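Local coordinates for protein type II restriction enzyme AgeI (Thalassobius gelatinovorus, PDB 5DWA) that recognises the double-stranded DNA sequence 5'-ACCGGT-3' and cleaves it after the A, as a monomer that dimerizes to cut, at residues 105-110 against 263-268; 225-228 against 232-235; 234-239 against 270-275. All blocks are in the same frame, centred on the assembly; numbering follows the deposited sequence.

Contact 1 (105-110 against 263-268); sequences NPVLAR and SGQDDE
V107 and Q265 mark the closest backbone approach, with CA atoms 6.2 Å apart. V107 sits in the last turn of helix 84-109. Residues 263-268 form the irregular loop leading into helix 268-277. V107 is the buried centre of the contact, and its two methyls divide the work. CG1, anti to the backbone N (chi1 175°), lies 3.8 Å from OD2 of D266. CG2 lies 3.6 Å from the backbone O of Q265, and the Q265 side chain bends at chi2 to bring OE1 3.7 Å from the same methyl. That backbone O is also bonded by R103. R110 adds a surface salt bridge, with NH2 2.7 Å from OD2 of D266. The oxygen lies in the guanidinium plane, at its edge, but the two flat groups are turned 53° apart. The hydrogen bond is weak, at 118°, and R110 has two conformers, so the bridge describes one of them. At the end of the loop, D267 is the N-cap of helix 268-277. Its side chain accepts from a backbone N in the first turn, while its own N bonds to T270 OG1. Such a reciprocal pair is a capping box, and here the end of helix 84-109 packs beside it.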
loop_
_atom_site.group_PDB
_atom_site.type_symbol
_atom_site.label_atom_id
_atom_site.label_comp_id
_atom_site.label_asym_id
_atom_site.label_seq_id
_atom_site.Cartn_x
_atom_site.Cartn_y
_atom_site.Cartn_z
ATOM N N ASN A 105 5.785 11.619 24.996
ATOM C CA ASN A 105 7.084 11.670 25.665
ATOM C C ASN A 105 7.103 12.430 26.996
ATOM O O ASN A 105 7.774 11.982 27.918
ATOM C CB ASN A 105 8.156 12.230 24.727
ATOM C CG ASN A 105 8.895 11.121 23.991
ATOM O OD1 ASN A 105 8.608 9.950 24.201
ATOM N ND2 ASN A 105 9.842 11.481 23.139
ATOM N N PRO A 106 6.367 13.554 27.115
ATOM C CA PRO A 106 6.383 14.209 28.432
ATOM C C PRO A 106 5.874 13.317 29.572
ATOM O O PRO A 106 6.471 13.296 30.649
ATOM C CB PRO A 106 5.459 15.414 28.231
ATOM C CG PRO A 106 5.564 15.723 26.781
ATOM C CD PRO A 106 5.687 14.384 26.102
ATOM N N VAL A 107 4.790 12.586 29.336
ATOM C CA VAL A 107 4.210 11.731 30.360
ATOM C C VAL A 107 5.069 10.494 30.598
ATOM O O VAL A 107 5.258 10.061 31.735
ATOM C CB VAL A 107 2.773 11.315 29.975
ATOM C CG1 VAL A 107 2.208 10.317 30.976
ATOM C CG2 VAL A 107 1.888 12.547 29.880
ATOM N N LEU A 108 5.611 9.934 29.524
ATOM C CA LEU A 108 6.423 8.731 29.630
ATOM C C LEU A 108 7.775 9.000 30.304
ATOM O O LEU A 108 8.327 8.115 30.959
ATOM C CB LEU A 108 6.627 8.116 28.248
ATOM C CG LEU A 108 5.374 7.486 27.649
ATOM C CD1 LEU A 108 5.657 7.051 26.228
ATOM C CD2 LEU A 108 4.926 6.311 28.507
ATOM N N ALA A 109 8.288 10.218 30.158
ATOM C CA ALA A 109 9.587 10.577 30.734
ATOM C C ALA A 109 9.603 10.418 32.251
ATOM O O ALA A 109 10.640 10.101 32.830
ATOM C CB ALA A 109 9.969 11.989 30.353
ATOM N N ARG A 110 8.450 10.630 32.877
ATOM C CA ARG A 110 8.313 10.474 34.322
ATOM C C ARG A 110 8.569 9.033 34.764
ATOM O O ARG A 110 8.861 8.781 35.936
ATOM C CB ARG A 110 6.920 10.916 34.774
ATOM C CG ARG A 110 6.447 12.211 34.147
ATOM C CD ARG A 110 5.323 12.851 34.956
ATOM N NE ARG A 110 4.016 12.246 34.705
ATOM C CZ ARG A 110 3.480 11.280 35.444
ATOM N NH1 ARG A 110 4.130 10.791 36.490
ATOM N NH2 ARG A 110 2.285 10.801 35.138
ATOM N N SER A 263 -5.617 13.698 23.512
ATOM C CA SER A 263 -5.076 14.660 24.459
ATOM C C SER A 263 -5.268 14.185 25.895
ATOM O O SER A 263 -6.182 13.408 26.184
ATOM C CB SER A 263 -5.737 16.021 24.264
ATOM O OG SER A 263 -7.102 15.959 24.628
ATOM N N GLY A 264 -4.404 14.659 26.786
ATOM C CA GLY A 264 -4.470 14.292 28.189
ATOM C C GLY A 264 -3.091 14.071 28.788
ATOM O O GLY A 264 -2.078 14.465 28.205
ATOM N N GLN A 265 -3.058 13.448 29.963
ATOM C CA GLN A 265 -1.807 13.041 30.601
ATOM C C GLN A 265 -1.632 11.530 30.494
ATOM O O GLN A 265 -1.346 11.010 29.417
ATOM C CB GLN A 265 -1.777 13.479 32.065
ATOM C CG GLN A 265 -1.564 14.972 32.255
ATOM C CD GLN A 265 -0.187 15.422 31.810
ATOM O OE1 GLN A 265 0.821 15.040 32.399
ATOM N NE2 GLN A 265 -0.139 16.232 30.761
ATOM N N ASP A 266 -1.800 10.826 31.611
ATOM C CA ASP A 266 -1.768 9.368 31.602
ATOM C C ASP A 266 -3.020 8.803 30.939
ATOM O O ASP A 266 -4.112 9.358 31.092
ATOM C CB ASP A 266 -1.646 8.823 33.029
ATOM C CG ASP A 266 -0.341 9.203 33.687
ATOM O OD1 ASP A 266 0.493 8.304 33.915
ATOM O OD2 ASP A 266 -0.142 10.404 33.970
ATOM N N ASP A 267 -2.864 7.710 30.195
ATOM C CA ASP A 267 -4.014 7.008 29.632
ATOM C C ASP A 267 -3.743 5.508 29.555
ATOM O O ASP A 267 -2.759 5.024 30.115
ATOM C CB ASP A 267 -4.388 7.572 28.250
ATOM C CG ASP A 267 -3.268 7.451 27.222
ATOM O OD1 ASP A 267 -2.232 6.817 27.498
ATOM O OD2 ASP A 267 -3.432 7.990 26.108
ATOM N N GLU A 268 -4.616 4.771 28.878
ATOM C CA GLU A 268 -4.447 3.325 28.780
ATOM C C GLU A 268 -3.125 2.944 28.117
ATOM O O GLU A 268 -2.521 1.934 28.479
ATOM C CB GLU A 268 -5.614 2.699 28.025
ATOM C CG GLU A 268 -6.897 2.661 28.834
ATOM C CD GLU A 268 -7.912 1.703 28.257
ATOM O OE1 GLU A 268 -8.376 1.939 27.122
ATOM O OE2 GLU A 268 -8.237 0.707 28.936
#

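Contact 2 (225-228 against 232-235); sequences RNYI and GDFS
This is a local turn-closing contact at the C-terminal end of helix 223-230, where the chain leaves the helix for strand 236-239 of the central sheet of the PD-(D/E)XK nuclease fold. G232, just past the helix, is the first residue to leave helical angles, with a positive phi (66°) that favours glycine. I228 and G232 have the nearest CA atoms, 4.7 Å apart. The main bond runs from D233 N to Y227 O, at 2.9 Å and 162°. It runs from residue i+6 back to i, one residue longer than the 6→1 bond of a Schellman motif. The helix itself has a wider pi-type turn at 226-228. A weak bond joins G232 N to I228 O at 3.2 Å, and I228 O is also bonded by S253 OG.

The side chains meet beside these backbone bonds. OD2 of D233 lies 3.5 Å from CB of Y227, oblique to the tyrosine ring. The polar ends of both residues are held elsewhere: D233 OD1 forms a salt bridge with R183, and Y227 OH bonds to E173. On the sheet side, I228 and F234 pack against L194 of strand 191-196, and the F234 ring meets H166 edge-to-face. The apolar link between the two segments is slight. CG1 of I228, anti to its carbonyl carbon (chi1 -61°), comes obliquely to CD2 of the F234 ring at 4.1 Å.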
loop_
_atom_site.group_PDB
_atom_site.type_symbol
_atom_site.label_atom_id
_atom_site.label_comp_id
_atom_site.label_asym_id
_atom_site.label_seq_id
_atom_site.Cartn_x
_atom_site.Cartn_y
_atom_site.Cartn_z
ATOM N N ARG A 225 -9.446 -6.933 12.735
ATOM C CA ARG A 225 -9.668 -7.260 14.137
ATOM C C ARG A 225 -9.220 -8.694 14.406
ATOM O O ARG A 225 -8.700 -9.000 15.478
ATOM C CB ARG A 225 -11.131 -7.079 14.538
ATOM C CG ARG A 225 -11.380 -7.369 16.014
ATOM C CD ARG A 225 -12.807 -7.061 16.429
ATOM N NE ARG A 225 -13.101 -5.635 16.354
ATOM C CZ ARG A 225 -12.990 -4.792 17.376
ATOM N NH1 ARG A 225 -12.581 -5.226 18.565
ATOM N NH2 ARG A 225 -13.277 -3.511 17.206
ATOM N N ASN A 226 -9.408 -9.563 13.417
ATOM C CA ASN A 226 -8.964 -10.949 13.527
ATOM C C ASN A 226 -7.439 -11.052 13.644
ATOM O O ASN A 226 -6.938 -11.914 14.352
ATOM C CB ASN A 226 -9.458 -11.774 12.327
ATOM C CG ASN A 226 -10.958 -12.034 12.366
ATOM O OD1 ASN A 226 -11.566 -12.064 13.435
ATOM N ND2 ASN A 226 -11.555 -12.234 11.197
ATOM N N TYR A 227 -6.711 -10.171 12.957
ATOM C CA TYR A 227 -5.249 -10.138 13.071
ATOM C C TYR A 227 -4.829 -9.976 14.526
ATOM O O TYR A 227 -3.892 -10.623 15.000
ATOM C CB TYR A 227 -4.644 -8.983 12.257
ATOM C CG TYR A 227 -4.846 -9.022 10.755
ATOM C CD1 TYR A 227 -5.017 -10.218 10.072
ATOM C CD2 TYR A 227 -4.851 -7.842 10.017
ATOM C CE1 TYR A 227 -5.195 -10.238 8.696
ATOM C CE2 TYR A 227 -5.031 -7.852 8.646
ATOM C CZ TYR A 227 -5.201 -9.052 7.990
ATOM O OH TYR A 227 -5.381 -9.065 6.623
ATOM N N ILE A 228 -5.526 -9.083 15.223
ATOM C CA ILE A 228 -5.205 -8.730 16.594
ATOM C C ILE A 228 -5.778 -9.704 17.617
ATOM O O ILE A 228 -5.039 -10.318 18.396
ATOM C CB ILE A 228 -5.719 -7.315 16.916
ATOM C CG1 ILE A 228 -5.047 -6.294 15.995
ATOM C CG2 ILE A 228 -5.479 -6.964 18.376
ATOM C CD1 ILE A 228 -5.872 -5.032 15.762
ATOM N N GLY A 232 -3.237 -12.692 17.171
ATOM C CA GLY A 232 -2.304 -12.082 18.108
ATOM C C GLY A 232 -1.080 -11.481 17.444
ATOM O O GLY A 232 0.040 -11.617 17.945
ATOM N N ASP A 233 -1.296 -10.796 16.324
ATOM C CA ASP A 233 -0.192 -10.289 15.511
ATOM C C ASP A 233 0.506 -9.059 16.106
ATOM O O ASP A 233 1.550 -8.655 15.605
ATOM C CB ASP A 233 -0.687 -9.954 14.101
ATOM C CG ASP A 233 -0.983 -11.190 13.273
ATOM O OD1 ASP A 233 -0.383 -12.250 13.553
ATOM O OD2 ASP A 233 -1.807 -11.094 12.337
ATOM N N PHE A 234 -0.072 -8.472 17.155
ATOM C CA PHE A 234 0.504 -7.304 17.841
ATOM C C PHE A 234 0.374 -7.467 19.351
ATOM O O PHE A 234 -0.518 -8.167 19.829
ATOM C CB PHE A 234 -0.185 -5.994 17.403
ATOM C CG PHE A 234 -0.064 -5.711 15.943
ATOM C CD1 PHE A 234 1.025 -5.015 15.445
ATOM C CD2 PHE A 234 -1.029 -6.163 15.056
ATOM C CE1 PHE A 234 1.149 -4.772 14.089
ATOM C CE2 PHE A 234 -0.916 -5.922 13.702
ATOM C CZ PHE A 234 0.173 -5.220 13.214
ATOM N N SER A 235 1.260 -6.817 20.101
ATOM C CA SER A 235 1.224 -6.894 21.560
ATOM C C SER A 235 -0.070 -6.301 22.089
ATOM O O SER A 235 -0.653 -6.793 23.057
ATOM C CB SER A 235 2.419 -6.165 22.178
ATOM O OG SER A 235 3.640 -6.725 21.741
#

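Contact 3 (234-239 against 270-275); sequences FSACFS and TDYLVA
A236 and Y272 have the nearest CA atoms of strand 236-239 and helix 268-277, 8.9 Å apart. The C-terminal helix lies here against the central mixed sheet of the PD-(D/E)XK fold, in which strand 236-239 runs between 191-196 and 257-259. The Y272 side chain fills the distance. Its CG is anti to the backbone N (chi1 172°), which sends the ring from the helix toward residues 235-238. Three of these residues receive it. The methyl of A236 sits over one face of the ring in a CH-pi contact, CB lying 4.2 Å from the centroid and 27° off the ring normal. F238 meets the base of the tyrosine. Its CZ touches CB of Y272 at 3.7 Å, and the two rings lie oblique, with centroids 5.5 Å apart and planes at 57°. F238 is held further by F269, edge-to-face, and by the ring of Y258. At the far end of the tyrosine, CB of S235 comes 3.3 Å from Y272 OH. The S235 hydroxyl itself is used elsewhere, on the backbone N of S192 in the neighbouring strand.

The phenol oxygen also binds a water, which lies in the ring plane at its edge, 2.6 Å from Y272 OH. This water donates to S235 O at 3.2 Å. The helix therefore meets the sheet mainly through carbon. The ring packs on alanine and phenylalanine, while the water gives the hydroxyl a polar partner and links it to the backbone of S235, just before the strand.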
loop_
_atom_site.group_PDB
_atom_site.type_symbol
_atom_site.label_atom_id
_atom_site.label_comp_id
_atom_site.label_asym_id
_atom_site.label_seq_id
_atom_site.Cartn_x
_atom_site.Cartn_y
_atom_site.Cartn_z
ATOM N N PHE A 234 -0.072 -8.472 17.155
ATOM C CA PHE A 234 0.504 -7.304 17.841
ATOM C C PHE A 234 0.374 -7.467 19.351
ATOM O O PHE A 234 -0.518 -8.167 19.829
ATOM C CB PHE A 234 -0.185 -5.994 17.403
ATOM C CG PHE A 234 -0.064 -5.711 15.943
ATOM C CD1 PHE A 234 1.025 -5.015 15.445
ATOM C CD2 PHE A 234 -1.029 -6.163 15.056
ATOM C CE1 PHE A 234 1.149 -4.772 14.089
ATOM C CE2 PHE A 234 -0.916 -5.922 13.702
ATOM C CZ PHE A 234 0.173 -5.220 13.214
ATOM N N SER A 235 1.260 -6.817 20.101
ATOM C CA SER A 235 1.224 -6.894 21.560
ATOM C C SER A 235 -0.070 -6.301 22.089
ATOM O O SER A 235 -0.653 -6.793 23.057
ATOM C CB SER A 235 2.419 -6.165 22.178
ATOM O OG SER A 235 3.640 -6.725 21.741
ATOM N N ALA A 236 -0.494 -5.222 21.439
ATOM C CA ALA A 236 -1.703 -4.495 21.800
ATOM C C ALA A 236 -1.996 -3.496 20.701
ATOM O O ALA A 236 -1.112 -3.150 19.927
ATOM C CB ALA A 236 -1.544 -3.785 23.122
ATOM N N CYS A 237 -3.248 -3.061 20.626
ATOM C CA CYS A 237 -3.648 -2.050 19.662
ATOM C C CYS A 237 -4.336 -0.910 20.389
ATOM O O CYS A 237 -5.202 -1.133 21.246
ATOM C CB CYS A 237 -4.575 -2.654 18.600
ATOM S SG CYS A 237 -5.323 -1.450 17.452
ATOM N N PHE A 238 -3.929 0.308 20.057
ATOM C CA PHE A 238 -4.534 1.502 20.626
ATOM C C PHE A 238 -5.110 2.327 19.505
ATOM O O PHE A 238 -4.391 2.719 18.598
ATOM C CB PHE A 238 -3.505 2.294 21.430
ATOM C CG PHE A 238 -3.005 1.551 22.625
ATOM C CD1 PHE A 238 -1.968 0.636 22.502
ATOM C CD2 PHE A 238 -3.602 1.722 23.864
ATOM C CE1 PHE A 238 -1.519 -0.070 23.600
ATOM C CE2 PHE A 238 -3.163 1.010 24.957
ATOM C CZ PHE A 238 -2.120 0.115 24.824
ATOM N N SER A 239 -6.421 2.543 19.550
ATOM C CA SER A 239 -7.091 3.345 18.544
ATOM C C SER A 239 -7.542 4.659 19.143
ATOM O O SER A 239 -7.981 4.710 20.295
ATOM C CB SER A 239 -8.290 2.600 17.961
ATOM O OG SER A 239 -9.029 3.470 17.113
ATOM N N THR A 270 -0.149 4.740 28.139
ATOM C CA THR A 270 0.969 4.961 29.054
ATOM C C THR A 270 0.915 3.964 30.216
ATOM O O THR A 270 1.944 3.424 30.617
ATOM C CB THR A 270 1.007 6.406 29.590
ATOM O OG1 THR A 270 -0.151 6.672 30.394
ATOM C CG2 THR A 270 1.061 7.389 28.435
ATOM N N ASP A 271 -0.284 3.695 30.728
ATOM C CA ASP A 271 -0.446 2.682 31.771
ATOM C C ASP A 271 0.076 1.334 31.287
ATOM O O ASP A 271 0.725 0.594 32.036
ATOM C CB ASP A 271 -1.912 2.554 32.190
ATOM C CG ASP A 271 -2.397 3.741 32.998
ATOM O OD1 ASP A 271 -1.555 4.514 33.504
ATOM O OD2 ASP A 271 -3.628 3.897 33.135
ATOM N N TYR A 272 -0.208 1.024 30.027
ATOM C CA TYR A 272 0.226 -0.224 29.414
ATOM C C TYR A 272 1.746 -0.316 29.338
ATOM O O TYR A 272 2.331 -1.312 29.754
ATOM C CB TYR A 272 -0.383 -0.367 28.017
ATOM C CG TYR A 272 0.155 -1.531 27.225
ATOM C CD1 TYR A 272 -0.276 -2.830 27.479
ATOM C CD2 TYR A 272 1.089 -1.336 26.216
ATOM C CE1 TYR A 272 0.216 -3.897 26.757
ATOM C CE2 TYR A 272 1.585 -2.396 25.489
ATOM C CZ TYR A 272 1.143 -3.673 25.760
ATOM O OH TYR A 272 1.636 -4.734 25.038
ATOM N N LEU A 273 2.384 0.723 28.811
ATOM C CA LEU A 273 3.840 0.741 28.727
ATOM C C LEU A 273 4.485 0.656 30.107
ATOM O O LEU A 273 5.450 -0.082 30.296
ATOM C CB LEU A 273 4.328 1.999 28.008
ATOM C CG LEU A 273 4.032 2.048 26.510
ATOM C CD1 LEU A 273 4.748 3.233 25.884
ATOM C CD2 LEU A 273 4.430 0.744 25.822
ATOM N N VAL A 274 3.950 1.406 31.066
ATOM C CA VAL A 274 4.526 1.425 32.409
ATOM C C VAL A 274 4.437 0.043 33.052
ATOM O O VAL A 274 5.404 -0.440 33.642
ATOM C CB VAL A 274 3.833 2.473 33.305
ATOM C CG1 VAL A 274 4.239 2.289 34.763
ATOM C CG2 VAL A 274 4.176 3.874 32.833
ATOM N N ALA A 275 3.282 -0.600 32.907
ATOM C CA ALA A 275 3.070 -1.933 33.461
ATOM C C ALA A 275 3.955 -2.976 32.782
ATOM O O ALA A 275 4.542 -3.833 33.442
ATOM C CB ALA A 275 1.608 -2.322 33.341
HETATM O O HOH W 1 0.910 -7.146 25.832
#

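From the N terminus, helix 84-109 supplies the first half of contact 1. Its partner, the 263-268 loop, comes 153 residues later, so contact 1 closes a long loop. Contact 2 lies wholly within that loop and closes a short one at the end of helix 223-230. Contact 3 begins on F234 and S235, where contact 2 ends, and runs to helix 268-277, past the 263-268 loop. Contacts 1 and 3 therefore cross. They also touch: V107 and L108 pack on T270, and L108 on L273. I228 packs on C237 between contacts 2 and 3. Together they tie helix 84-109, the C-terminal helix, strand 236-239 and helix 223-230.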